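Restriction endonuclease (Mycobacterium sp., PDB 4F0Q) probably cleaves DNA carrying methylated cytosine, acting as a tetrameric, modification-dependent restriction endonuclease with a magnesium-binding nuclease domain of the PD-(D/E)XK kind. Local coordinates at residues P77-R82 / E149-P154; G110-F115 / L208-G213; F300-S305 / G322-S327; S305-E310 / R419-A424. One frame throughout, in Å; residues are numbered along the deposited sequence.

In the fold
The four contacts illustrate how an enzyme is built of two parts along one chain. Contacts 1 and 2, whose segments alternate along the sequence, belong to the N-terminal, PUA-like region; their centres lie 21 Å apart. Contacts 3 and 4 belong to the endonuclease part, share S305 and use successive turns of helix 297-314, with centres 14 Å apart. Contact 3 borders the magnesium ion, about 4 Å from the side chain of E301, whereas in contact 4 the V307 side chain is about 13 Å from it. Contact 1 is remote, its centre 52 Å from that of contact 3. Contacts 1, 2 and 4 also touch the second subunit.

Contact 1: residues P77-R82 / E149-P154; sequences PDRSRR and ERLLAP
The guanidinium of R79 is the flat group of this contact, and L152 lies over one of its faces. The CD2 methyl of L152 sits 3.2 Å above the plane, offset toward the rim, while CB of D78 reaches an edge in the plane. This joins a small two-stranded antiparallel hairpin, strands 74-75 and 80-81, to segment 149-154, which runs on from helix 147-150, within the PUA-like N-terminal region. The arginine gets there by a bent route: its CG stands between the backbone N and the carbonyl carbon (chi1 54°), and the chain turns again at chi2, so that NE approaches CD2 of L152 to 3.4 Å. NH2 meets CG of the same leucine at 3.5 Å, and CB of L151 comes obliquely to NH2 at 4.0 Å. The apolar branch thus spreads across the arginine head, while NH1 turns to acids: it forms salt bridges with D78 OD2, modelled so short that its length is doubtful, and with E148. R81 offers L152 only its CB, 3.9 Å from CD2; its guanidinium runs off to the backbone oxygens of R227 and L232. The side chain of R227 in turn bonds the carbonyls of L151, L152 and R82. No direct hydrogen bond joins the two segments, but one water couples them, accepting from R82 N and donating to L152 O, each at 2.8 Å. Beyond it, CB of P154 rests against CB of R82 and lies 3.3 Å from the carbonyl oxygen of R82.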
loop_
_atom_site.group_PDB
_atom_site.type_symbol
_atom_site.label_atom_id
_atom_site.label_comp_id
_atom_site.label_asym_id
_atom_site.label_seq_id
_atom_site.Cartn_x
_atom_site.Cartn_y
_atom_site.Cartn_z
ATOM N N PRO A 77 -28.759 -40.315 -5.416
ATOM C CA PRO A 77 -30.164 -40.383 -5.005
ATOM C C PRO A 77 -30.828 -39.020 -5.138
ATOM O O PRO A 77 -31.944 -38.917 -5.645
ATOM C CB PRO A 77 -30.079 -40.774 -3.524
ATOM C CG PRO A 77 -28.719 -41.365 -3.353
ATOM C CD PRO A 77 -27.843 -40.623 -4.306
ATOM N N ASP A 78 -30.131 -37.986 -4.681
ATOM C CA ASP A 78 -30.643 -36.623 -4.733
ATOM C C ASP A 78 -30.576 -36.055 -6.146
ATOM O O ASP A 78 -31.569 -35.549 -6.668
ATOM C CB ASP A 78 -29.875 -35.727 -3.755
ATOM C CG ASP A 78 -28.370 -35.839 -3.914
ATOM O OD1 ASP A 78 -27.901 -36.865 -4.453
ATOM O OD2 ASP A 78 -27.655 -34.902 -3.499
ATOM N N ARG A 79 -29.399 -36.147 -6.757
ATOM C CA ARG A 79 -29.183 -35.636 -8.103
ATOM C C ARG A 79 -27.868 -36.150 -8.673
ATOM O O ARG A 79 -27.064 -36.754 -7.961
ATOM C CB ARG A 79 -29.189 -34.106 -8.106
ATOM C CG ARG A 79 -28.219 -33.470 -7.123
ATOM C CD ARG A 79 -28.951 -32.541 -6.169
ATOM N NE ARG A 79 -28.089 -31.483 -5.650
ATOM C CZ ARG A 79 -27.550 -31.479 -4.435
ATOM N NH1 ARG A 79 -27.782 -32.480 -3.599
ATOM N NH2 ARG A 79 -26.778 -30.468 -4.055
ATOM N N SER A 80 -27.656 -35.907 -9.961
ATOM C CA SER A 80 -26.423 -36.309 -10.623
ATOM C C SER A 80 -25.302 -35.337 -10.268
ATOM O O SER A 80 -25.556 -34.163 -9.998
ATOM C CB SER A 80 -26.628 -36.357 -12.138
ATOM O OG SER A 80 -25.485 -36.881 -12.790
ATOM N N ARG A 81 -24.066 -35.824 -10.265
ATOM C CA ARG A 81 -22.933 -34.996 -9.865
ATOM C C ARG A 81 -21.606 -35.466 -10.462
ATOM O O ARG A 81 -21.393 -36.660 -10.676
ATOM C CB ARG A 81 -22.816 -34.957 -8.339
ATOM C CG ARG A 81 -22.401 -36.284 -7.720
ATOM C CD ARG A 81 -22.164 -36.162 -6.227
ATOM N NE ARG A 81 -21.705 -37.421 -5.648
ATOM C CZ ARG A 81 -22.514 -38.382 -5.216
ATOM N NH1 ARG A 81 -23.830 -38.230 -5.297
ATOM N NH2 ARG A 81 -22.011 -39.496 -4.703
ATOM N N ARG A 82 -20.718 -34.513 -10.722
ATOM C CA ARG A 82 -19.362 -34.823 -11.151
ATOM C C ARG A 82 -18.490 -35.032 -9.916
ATOM O O ARG A 82 -18.354 -34.135 -9.083
ATOM C CB ARG A 82 -18.801 -33.690 -12.010
ATOM C CG ARG A 82 -17.540 -34.052 -12.778
ATOM C CD ARG A 82 -17.860 -34.891 -14.006
ATOM N NE ARG A 82 -18.741 -34.183 -14.933
ATOM C CZ ARG A 82 -19.062 -34.626 -16.144
ATOM N NH1 ARG A 82 -18.572 -35.777 -16.582
ATOM N NH2 ARG A 82 -19.871 -33.916 -16.919
ATOM N N GLU A 149 -25.683 -25.976 -4.278
ATOM C CA GLU A 149 -24.970 -26.011 -5.551
ATOM C C GLU A 149 -23.493 -26.328 -5.345
ATOM O O GLU A 149 -22.888 -27.047 -6.139
ATOM C CB GLU A 149 -25.126 -24.685 -6.299
ATOM C CG GLU A 149 -26.538 -24.414 -6.793
ATOM C CD GLU A 149 -26.636 -23.145 -7.616
ATOM O OE1 GLU A 149 -25.618 -22.431 -7.739
ATOM O OE2 GLU A 149 -27.733 -22.861 -8.141
ATOM N N ARG A 150 -22.920 -25.791 -4.272
ATOM C CA ARG A 150 -21.507 -25.997 -3.973
ATOM C C ARG A 150 -21.222 -27.425 -3.517
ATOM O O ARG A 150 -20.086 -27.894 -3.593
ATOM C CB ARG A 150 -21.025 -24.989 -2.926
ATOM C CG ARG A 150 -21.049 -23.549 -3.413
ATOM C CD ARG A 150 -20.418 -22.602 -2.406
ATOM N NE ARG A 150 -21.220 -22.456 -1.196
ATOM C CZ ARG A 150 -22.197 -21.567 -1.050
ATOM N NH1 ARG A 150 -22.501 -20.743 -2.044
ATOM N NH2 ARG A 150 -22.873 -21.502 0.087
ATOM N N LEU A 151 -22.259 -28.112 -3.049
ATOM C CA LEU A 151 -22.141 -29.516 -2.664
ATOM C C LEU A 151 -21.828 -30.384 -3.876
ATOM O O LEU A 151 -21.209 -31.440 -3.753
ATOM C CB LEU A 151 -23.435 -30.000 -2.003
ATOM C CG LEU A 151 -23.659 -29.642 -0.534
ATOM C CD1 LEU A 151 -25.103 -29.901 -0.134
ATOM C CD2 LEU A 151 -22.715 -30.439 0.345
ATOM N N LEU A 152 -22.258 -29.924 -5.047
ATOM C CA LEU A 152 -22.094 -30.672 -6.289
ATOM C C LEU A 152 -20.757 -30.389 -6.964
ATOM O O LEU A 152 -20.322 -31.151 -7.827
ATOM C CB LEU A 152 -23.230 -30.337 -7.256
ATOM C CG LEU A 152 -24.648 -30.627 -6.767
ATOM C CD1 LEU A 152 -25.670 -30.099 -7.761
ATOM C CD2 LEU A 152 -24.830 -32.118 -6.550
ATOM N N ALA A 153 -20.117 -29.291 -6.571
ATOM C CA ALA A 153 -18.865 -28.856 -7.189
ATOM C C ALA A 153 -17.756 -29.897 -7.072
ATOM O O ALA A 153 -17.379 -30.290 -5.968
ATOM C CB ALA A 153 -18.413 -27.532 -6.591
ATOM N N PRO A 154 -17.230 -30.346 -8.222
ATOM C CA PRO A 154 -16.148 -31.334 -8.267
ATOM C C PRO A 154 -14.800 -30.733 -7.879
ATOM O O PRO A 154 -14.348 -29.779 -8.514
ATOM C CB PRO A 154 -16.133 -31.766 -9.735
ATOM C CG PRO A 154 -16.677 -30.596 -10.476
ATOM C CD PRO A 154 -17.693 -29.964 -9.568
HETATM O O HOH W 1 -21.134 -31.804 -10.453
#

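Contact 2: residues G110-F115 / L208-G213; sequences GHVRYF and LAVVSG
A glycine with positive phi, G110 (62°), opens this strand pairing, and its carbonyl is gripped from an unusual direction. V210 N donates to G110 O at 2.8 Å, but stands above the carbonyl plane, 43° out of it. The same glycine belongs to a G1 beta bulge, in which G110 and H111 both face D106 of strand 104-106. Toward segment 208-213 the pairing is antiparallel. H111 and A209 form a non-hydrogen-bonded pair, and V112 and L208 a hydrogen-bonded one, with V112 N to L208 O and L208 N to V112 O both 2.9 Å. The H111 ring, its CG anti to the backbone N (chi1 180°), lies obliquely beside L208 O, CD2 3.5 Å from it, while NE2 bonds D207. On the face of V112 and L208 the contacts are apolar. V112 CG2 and V210 CG2 meet obliquely at 4.0 Å, and L208 CD1 reaches CB of Y114 at 3.9 Å. Here strand 111-115 lies between 104-106 and 200-210 in the curled mixed sheet of the PUA-like region. Strand 156-166 supplies L158 against V112, L208 and V210, and strand 175-193, paired with 200-210 on its far side, adds A182 and I184 against L208.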
loop_
_atom_site.group_PDB
_atom_site.type_symbol
_atom_site.label_atom_id
_atom_site.label_comp_id
_atom_site.label_asym_id
_atom_site.label_seq_id
_atom_site.Cartn_x
_atom_site.Cartn_y
_atom_site.Cartn_z
ATOM N N GLY A 110 -0.658 -21.560 -1.701
ATOM C CA GLY A 110 -1.903 -22.205 -2.074
ATOM C C GLY A 110 -2.573 -21.669 -3.324
ATOM O O GLY A 110 -3.796 -21.716 -3.443
ATOM N N HIS A 111 -1.780 -21.157 -4.259
ATOM C CA HIS A 111 -2.330 -20.673 -5.521
ATOM C C HIS A 111 -1.694 -21.357 -6.724
ATOM O O HIS A 111 -0.482 -21.569 -6.764
ATOM C CB HIS A 111 -2.178 -19.156 -5.645
ATOM C CG HIS A 111 -2.725 -18.602 -6.925
ATOM N ND1 HIS A 111 -1.965 -18.486 -8.070
ATOM C CD2 HIS A 111 -3.958 -18.143 -7.244
ATOM C CE1 HIS A 111 -2.706 -17.975 -9.037
ATOM N NE2 HIS A 111 -3.919 -17.757 -8.562
ATOM N N VAL A 112 -2.525 -21.705 -7.702
ATOM C CA VAL A 112 -2.035 -22.290 -8.945
ATOM C C VAL A 112 -2.704 -21.643 -10.154
ATOM O O VAL A 112 -3.929 -21.650 -10.274
ATOM C CB VAL A 112 -2.271 -23.817 -8.996
ATOM C CG1 VAL A 112 -1.873 -24.366 -10.359
ATOM C CG2 VAL A 112 -1.496 -24.519 -7.893
ATOM N N ARG A 113 -1.892 -21.074 -11.038
ATOM C CA ARG A 113 -2.385 -20.520 -12.292
ATOM C C ARG A 113 -2.379 -21.609 -13.354
ATOM O O ARG A 113 -1.318 -22.098 -13.742
ATOM C CB ARG A 113 -1.510 -19.348 -12.738
ATOM C CG ARG A 113 -1.906 -18.744 -14.076
ATOM C CD ARG A 113 -3.251 -18.039 -13.995
ATOM N NE ARG A 113 -3.265 -17.008 -12.959
ATOM C CZ ARG A 113 -2.823 -15.767 -13.131
ATOM N NH1 ARG A 113 -2.325 -15.392 -14.301
ATOM N NH2 ARG A 113 -2.878 -14.898 -12.130
ATOM N N TYR A 114 -3.565 -21.993 -13.819
ATOM C CA TYR A 114 -3.678 -23.102 -14.761
ATOM C C TYR A 114 -4.373 -22.704 -16.061
ATOM O O TYR A 114 -5.441 -22.098 -16.043
ATOM C CB TYR A 114 -4.405 -24.283 -14.112
ATOM C CG TYR A 114 -4.526 -25.486 -15.016
ATOM C CD1 TYR A 114 -3.435 -26.310 -15.253
ATOM C CD2 TYR A 114 -5.731 -25.800 -15.631
ATOM C CE1 TYR A 114 -3.536 -27.410 -16.080
ATOM C CE2 TYR A 114 -5.843 -26.900 -16.459
ATOM C CZ TYR A 114 -4.742 -27.702 -16.679
ATOM O OH TYR A 114 -4.845 -28.799 -17.502
ATOM N N PHE A 115 -3.763 -23.061 -17.185
ATOM C CA PHE A 115 -4.315 -22.733 -18.496
ATOM C C PHE A 115 -5.050 -23.919 -19.113
ATOM O O PHE A 115 -4.657 -25.071 -18.926
ATOM C CB PHE A 115 -3.211 -22.243 -19.433
ATOM C CG PHE A 115 -2.580 -20.953 -18.998
ATOM C CD1 PHE A 115 -1.502 -20.950 -18.128
ATOM C CD2 PHE A 115 -3.070 -19.741 -19.455
ATOM C CE1 PHE A 115 -0.921 -19.763 -17.726
ATOM C CE2 PHE A 115 -2.494 -18.550 -19.056
ATOM C CZ PHE A 115 -1.418 -18.561 -18.190
ATOM N N LEU A 208 -6.532 -20.854 -9.276
ATOM C CA LEU A 208 -6.966 -21.945 -8.415
ATOM C C LEU A 208 -6.434 -21.775 -6.999
ATOM O O LEU A 208 -5.279 -21.394 -6.795
ATOM C CB LEU A 208 -6.505 -23.291 -8.981
ATOM C CG LEU A 208 -6.952 -23.644 -10.400
ATOM C CD1 LEU A 208 -6.386 -24.992 -10.813
ATOM C CD2 LEU A 208 -8.466 -23.641 -10.506
ATOM N N ALA A 209 -7.285 -22.069 -6.022
ATOM C CA ALA A 209 -6.913 -21.972 -4.619
ATOM C C ALA A 209 -6.812 -23.357 -3.991
ATOM O O ALA A 209 -7.826 -24.007 -3.737
ATOM C CB ALA A 209 -7.920 -21.120 -3.864
ATOM N N VAL A 210 -5.585 -23.807 -3.750
ATOM C CA VAL A 210 -5.358 -25.088 -3.094
ATOM C C VAL A 210 -5.747 -24.988 -1.623
ATOM O O VAL A 210 -5.181 -24.192 -0.878
ATOM C CB VAL A 210 -3.890 -25.531 -3.208
ATOM C CG1 VAL A 210 -3.674 -26.848 -2.482
ATOM C CG2 VAL A 210 -3.488 -25.653 -4.669
ATOM N N VAL A 211 -6.717 -25.800 -1.213
ATOM C CA VAL A 211 -7.260 -25.722 0.140
ATOM C C VAL A 211 -6.332 -26.318 1.196
ATOM O O VAL A 211 -5.658 -27.321 0.957
ATOM C CB VAL A 211 -8.647 -26.399 0.239
ATOM C CG1 VAL A 211 -9.671 -25.630 -0.574
ATOM C CG2 VAL A 211 -8.571 -27.846 -0.223
ATOM N N SER A 212 -6.305 -25.685 2.365
ATOM C CA SER A 212 -5.544 -26.193 3.499
ATOM C C SER A 212 -6.122 -27.527 3.953
ATOM O O SER A 212 -7.339 -27.707 3.979
ATOM C CB SER A 212 -5.569 -25.188 4.651
ATOM O OG SER A 212 -4.870 -25.686 5.778
ATOM N N GLY A 213 -5.247 -28.459 4.310
ATOM C CA GLY A 213 -5.675 -29.791 4.693
ATOM C C GLY A 213 -6.188 -29.888 6.116
ATOM O O GLY A 213 -6.921 -30.816 6.456
#

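Contact 3: residues F300-S305 / G322-S327; sequences FELLAS and GWLSRS
L324 overlaps the helix turn at L302, its two methyl groups dividing the work. CD2 lies against the backbone and CB of L302, 3.9 Å from N of that residue, while CD1 meets CD1 of L302, also at 3.9 Å. The two leucine side chains cross at about a right angle. CD1 of L324 continues toward S305, whose OG is 4.1 Å away; that hydroxyl bends back over its own helix to the carbonyl of L302, in a hydrogen bond modelled too short for its length to be trusted.

One turn earlier, E301 carries the polar half of the contact. Its extended chain sends the carboxylate past L324 toward R326, yet OE2 stays 4.4 Å from NH2 of R326, at the guanidinium edge and beyond a salt bridge. A water fills the role of intermediary: it lies in the guanidinium plane, accepts from R326 NE at 2.8 Å and donates to E301 OE2, though this last link is also doubtfully short. CB of S325 lies over one face of the same guanidinium, offset toward the rim, 3.2 Å above the plane. Second partners fix both ends, since H298 bonds OE1 of E301 and D334 forms a salt bridge with R326 NH2.

D334 is itself a magnesium ligand together with Q355 and A356, and the E301 side chain is about 4 Å from the metal. A helix packed nearly antiparallel to strand 319-324 of the mixed sheet, with acidic side chains gathered at the metal, is characteristic of the PD-(D/E)XK nuclease core.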
loop_
_atom_site.group_PDB
_atom_site.type_symbol
_atom_site.label_atom_id
_atom_site.label_comp_id
_atom_site.label_asym_id
_atom_site.label_seq_id
_atom_site.Cartn_x
_atom_site.Cartn_y
_atom_site.Cartn_z
ATOM N N PHE A 300 15.968 1.592 -20.279
ATOM C CA PHE A 300 15.763 0.500 -19.340
ATOM C C PHE A 300 14.829 0.938 -18.222
ATOM O O PHE A 300 14.125 0.117 -17.645
ATOM C CB PHE A 300 17.091 0.015 -18.759
ATOM C CG PHE A 300 16.944 -1.127 -17.794
ATOM C CD1 PHE A 300 16.724 -2.415 -18.255
ATOM C CD2 PHE A 300 17.022 -0.913 -16.428
ATOM C CE1 PHE A 300 16.585 -3.470 -17.371
ATOM C CE2 PHE A 300 16.883 -1.962 -15.539
ATOM C CZ PHE A 300 16.665 -3.243 -16.011
ATOM N N GLU A 301 14.830 2.232 -17.916
ATOM C CA GLU A 301 13.884 2.771 -16.943
ATOM C C GLU A 301 12.447 2.682 -17.465
ATOM O O GLU A 301 11.532 2.303 -16.729
ATOM C CB GLU A 301 14.240 4.214 -16.572
ATOM C CG GLU A 301 15.553 4.352 -15.816
ATOM C CD GLU A 301 15.913 5.794 -15.519
ATOM O OE1 GLU A 301 15.256 6.700 -16.072
ATOM O OE2 GLU A 301 16.854 6.023 -14.729
ATOM N N LEU A 302 12.257 3.024 -18.736
ATOM C CA LEU A 302 10.940 2.922 -19.367
ATOM C C LEU A 302 10.473 1.468 -19.427
ATOM O O LEU A 302 9.326 1.144 -19.067
ATOM C CB LEU A 302 10.971 3.523 -20.773
ATOM C CG LEU A 302 9.642 3.534 -21.532
ATOM C CD1 LEU A 302 8.593 4.324 -20.764
ATOM C CD2 LEU A 302 9.823 4.098 -22.931
ATOM N N LEU A 303 11.369 0.597 -19.885
ATOM C CA LEU A 303 11.090 -0.834 -19.924
ATOM C C LEU A 303 10.710 -1.346 -18.541
ATOM O O LEU A 303 9.796 -2.150 -18.401
ATOM C CB LEU A 303 12.297 -1.616 -20.445
ATOM C CG LEU A 303 12.129 -3.138 -20.397
ATOM C CD1 LEU A 303 11.051 -3.596 -21.368
ATOM C CD2 LEU A 303 13.441 -3.853 -20.666
ATOM N N ALA A 304 11.412 -0.865 -17.520
ATOM C CA ALA A 304 11.149 -1.276 -16.147
ATOM C C ALA A 304 9.798 -0.766 -15.668
ATOM O O ALA A 304 9.133 -1.425 -14.874
ATOM C CB ALA A 304 12.252 -0.794 -15.226
ATOM N N SER A 305 9.398 0.410 -16.142
ATOM C CA SER A 305 8.080 0.942 -15.808
ATOM C C SER A 305 6.987 0.063 -16.412
ATOM O O SER A 305 6.014 -0.297 -15.734
ATOM C CB SER A 305 7.934 2.387 -16.287
ATOM O OG SER A 305 8.026 2.473 -17.698
ATOM N N GLY A 322 2.286 6.323 -14.867
ATOM C CA GLY A 322 2.642 7.672 -14.468
ATOM C C GLY A 322 3.648 8.308 -15.406
ATOM O O GLY A 322 3.282 8.767 -16.490
ATOM N N TRP A 323 4.915 8.334 -14.998
ATOM C CA TRP A 323 5.960 8.943 -15.823
ATOM C C TRP A 323 7.373 8.530 -15.417
ATOM O O TRP A 323 7.562 7.734 -14.501
ATOM C CB TRP A 323 5.850 10.472 -15.789
ATOM C CG TRP A 323 6.058 11.059 -14.427
ATOM C CD1 TRP A 323 7.250 11.382 -13.847
ATOM C CD2 TRP A 323 5.043 11.398 -13.474
ATOM N NE1 TRP A 323 7.041 11.899 -12.592
ATOM C CE2 TRP A 323 5.695 11.918 -12.339
ATOM C CE3 TRP A 323 3.648 11.310 -13.470
ATOM C CZ2 TRP A 323 4.999 12.351 -11.212
ATOM C CZ3 TRP A 323 2.959 11.739 -12.349
ATOM C CH2 TRP A 323 3.635 12.253 -11.237
ATOM N N LEU A 324 8.362 9.082 -16.115
ATOM C CA LEU A 324 9.765 8.868 -15.779
ATOM C C LEU A 324 10.338 10.120 -15.125
ATOM O O LEU A 324 9.880 11.232 -15.387
ATOM C CB LEU A 324 10.576 8.509 -17.027
ATOM C CG LEU A 324 10.775 7.024 -17.350
ATOM C CD1 LEU A 324 9.445 6.310 -17.528
ATOM C CD2 LEU A 324 11.641 6.863 -18.591
ATOM N N SER A 325 11.344 9.935 -14.276
ATOM C CA SER A 325 11.929 11.045 -13.531
ATOM C C SER A 325 12.727 11.996 -14.423
ATOM O O SER A 325 12.531 13.210 -14.377
ATOM C CB SER A 325 12.813 10.520 -12.397
ATOM O OG SER A 325 12.067 9.720 -11.497
ATOM N N ARG A 326 13.626 11.439 -15.229
ATOM C CA ARG A 326 14.471 12.248 -16.105
ATOM C C ARG A 326 14.926 11.469 -17.333
ATOM O O ARG A 326 14.808 10.244 -17.385
ATOM C CB ARG A 326 15.689 12.780 -15.347
ATOM C CG ARG A 326 16.530 11.700 -14.687
ATOM C CD ARG A 326 16.194 11.570 -13.214
ATOM N NE ARG A 326 16.417 10.215 -12.725
ATOM C CZ ARG A 326 16.148 9.816 -11.488
ATOM N NH1 ARG A 326 15.646 10.670 -10.607
ATOM N NH2 ARG A 326 16.379 8.560 -11.131
ATOM N N SER A 327 15.447 12.192 -18.320
ATOM C CA SER A 327 15.955 11.578 -19.541
ATOM C C SER A 327 17.478 11.544 -19.529
ATOM O O SER A 327 18.107 10.994 -20.432
ATOM C CB SER A 327 15.449 12.330 -20.761
HETATM O O HOH W 2 17.838 8.028 -13.750
#

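Contact 4: residues S305-E310 / R419-A424; sequences SRVAAE and RRMVQA
R306 begins the contact with its aliphatic root: CB lies 4.0 Å from CE of M421, and the extended chain then carries the guanidinium away to S436. V307 follows, setting CG2 against M421 SD at 3.8 Å; these side chains cross at about a right angle. M421 reaches both residues because its chain, CG anti to the carbonyl carbon (chi1 -68°), stretches out and bends only at the last bond, which turns CE toward R306. Segments 305-310 and 419-424 have axes 11.1 Å apart at closest and run at 90°, a spacing bridged by long side chains. Their helices, 297-314 and 411-425, belong to the endonuclease part of the fold, where L433 of helix 430-440 lies against both R306 and M421. One turn on, E310 slides past M421 in the opposite sense, CG to CG 3.9 Å. The same E310 CG sits in plane at the edge of the R420 guanidinium, 4.0 Å from NH1. Carboxylate and guanidinium planes are 29° apart, but E310 OE2 stays 4.3 Å from R420 NH1, beyond a salt bridge. It pairs with R313 instead, while R253 of the second subunit packs on E310, and L254 of that subunit on R306 and M421.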
loop_
_atom_site.group_PDB
_atom_site.type_symbol
_atom_site.label_atom_id
_atom_site.label_comp_id
_atom_site.label_asym_id
_atom_site.label_seq_id
_atom_site.Cartn_x
_atom_site.Cartn_y
_atom_site.Cartn_z
ATOM N N SER A 305 9.398 0.410 -16.142
ATOM C CA SER A 305 8.080 0.942 -15.808
ATOM C C SER A 305 6.987 0.063 -16.412
ATOM O O SER A 305 6.014 -0.297 -15.734
ATOM C CB SER A 305 7.934 2.387 -16.287
ATOM O OG SER A 305 8.026 2.473 -17.698
ATOM N N ARG A 306 7.154 -0.291 -17.684
ATOM C CA ARG A 306 6.182 -1.159 -18.350
ATOM C C ARG A 306 6.104 -2.543 -17.701
ATOM O O ARG A 306 5.014 -3.081 -17.483
ATOM C CB ARG A 306 6.501 -1.284 -19.842
ATOM C CG ARG A 306 6.328 0.013 -20.615
ATOM C CD ARG A 306 6.540 -0.194 -22.103
ATOM N NE ARG A 306 6.345 1.042 -22.857
ATOM C CZ ARG A 306 6.459 1.137 -24.178
ATOM N NH1 ARG A 306 6.767 0.067 -24.898
ATOM N NH2 ARG A 306 6.265 2.303 -24.778
ATOM N N VAL A 307 7.268 -3.106 -17.392
ATOM C CA VAL A 307 7.363 -4.411 -16.749
ATOM C C VAL A 307 6.720 -4.386 -15.367
ATOM O O VAL A 307 6.021 -5.320 -14.983
ATOM C CB VAL A 307 8.832 -4.881 -16.637
ATOM C CG1 VAL A 307 8.957 -6.060 -15.679
ATOM C CG2 VAL A 307 9.375 -5.245 -18.006
ATOM N N ALA A 308 6.952 -3.305 -14.628
ATOM C CA ALA A 308 6.336 -3.128 -13.319
ATOM C C ALA A 308 4.822 -3.087 -13.458
ATOM O O ALA A 308 4.103 -3.748 -12.704
ATOM C CB ALA A 308 6.845 -1.860 -12.657
ATOM N N ALA A 309 4.345 -2.313 -14.431
ATOM C CA ALA A 309 2.914 -2.232 -14.712
ATOM C C ALA A 309 2.323 -3.613 -14.990
ATOM O O ALA A 309 1.260 -3.966 -14.467
ATOM C CB ALA A 309 2.659 -1.301 -15.887
ATOM N N GLU A 310 3.026 -4.396 -15.803
ATOM C CA GLU A 310 2.577 -5.742 -16.150
ATOM C C GLU A 310 2.526 -6.663 -14.928
ATOM O O GLU A 310 1.546 -7.384 -14.718
ATOM C CB GLU A 310 3.480 -6.345 -17.231
ATOM C CG GLU A 310 3.069 -7.739 -17.680
ATOM C CD GLU A 310 1.740 -7.756 -18.414
ATOM O OE1 GLU A 310 1.366 -6.718 -19.002
ATOM O OE2 GLU A 310 1.066 -8.808 -18.399
ATOM N N ARG A 419 9.329 -11.553 -21.838
ATOM C CA ARG A 419 8.975 -12.567 -22.827
ATOM C C ARG A 419 7.464 -12.660 -23.023
ATOM O O ARG A 419 6.981 -12.748 -24.155
ATOM C CB ARG A 419 9.551 -13.929 -22.437
ATOM C CG ARG A 419 11.004 -14.121 -22.836
ATOM C CD ARG A 419 11.568 -15.412 -22.270
ATOM N NE ARG A 419 10.634 -16.524 -22.408
ATOM C CZ ARG A 419 10.533 -17.289 -23.489
ATOM N NH1 ARG A 419 11.312 -17.063 -24.538
ATOM N NH2 ARG A 419 9.652 -18.279 -23.522
ATOM N N ARG A 420 6.722 -12.632 -21.919
ATOM C CA ARG A 420 5.262 -12.660 -21.985
ATOM C C ARG A 420 4.716 -11.446 -22.739
ATOM O O ARG A 420 3.872 -11.584 -23.625
ATOM C CB ARG A 420 4.660 -12.716 -20.579
ATOM C CG ARG A 420 3.169 -13.017 -20.553
ATOM C CD ARG A 420 2.576 -12.830 -19.161
ATOM N NE ARG A 420 3.366 -13.494 -18.128
ATOM C CZ ARG A 420 4.079 -12.853 -17.206
ATOM N NH1 ARG A 420 4.096 -11.528 -17.181
ATOM N NH2 ARG A 420 4.771 -13.538 -16.305
ATOM N N MET A 421 5.209 -10.263 -22.380
ATOM C CA MET A 421 4.801 -9.011 -23.013
ATOM C C MET A 421 5.049 -9.037 -24.515
ATOM O O MET A 421 4.172 -8.703 -25.313
ATOM C CB MET A 421 5.568 -7.834 -22.402
ATOM C CG MET A 421 5.221 -7.532 -20.953
ATOM S SD MET A 421 6.445 -6.469 -20.157
ATOM C CE MET A 421 6.435 -5.047 -21.245
ATOM N N VAL A 422 6.258 -9.437 -24.888
ATOM C CA VAL A 422 6.668 -9.477 -26.283
ATOM C C VAL A 422 5.854 -10.492 -27.083
ATOM O O VAL A 422 5.407 -10.203 -28.195
ATOM C CB VAL A 422 8.177 -9.774 -26.402
ATOM C CG1 VAL A 422 8.536 -10.191 -27.807
ATOM C CG2 VAL A 422 8.984 -8.557 -25.984
ATOM N N GLN A 423 5.648 -11.674 -26.512
ATOM C CA GLN A 423 4.864 -12.706 -27.183
ATOM C C GLN A 423 3.391 -12.324 -27.325
ATOM O O GLN A 423 2.739 -12.693 -28.302
ATOM C CB GLN A 423 4.994 -14.045 -26.453
ATOM C CG GLN A 423 6.322 -14.749 -26.681
ATOM C CD GLN A 423 6.480 -15.253 -28.104
ATOM O OE1 GLN A 423 5.496 -15.541 -28.786
ATOM N NE2 GLN A 423 7.722 -15.359 -28.559
ATOM N N ALA A 424 2.873 -11.577 -26.355
ATOM C CA ALA A 424 1.453 -11.241 -26.335
ATOM C C ALA A 424 1.124 -9.916 -27.019
ATOM O O ALA A 424 -0.046 -9.605 -27.240
ATOM C CB ALA A 424 0.929 -11.244 -24.903
#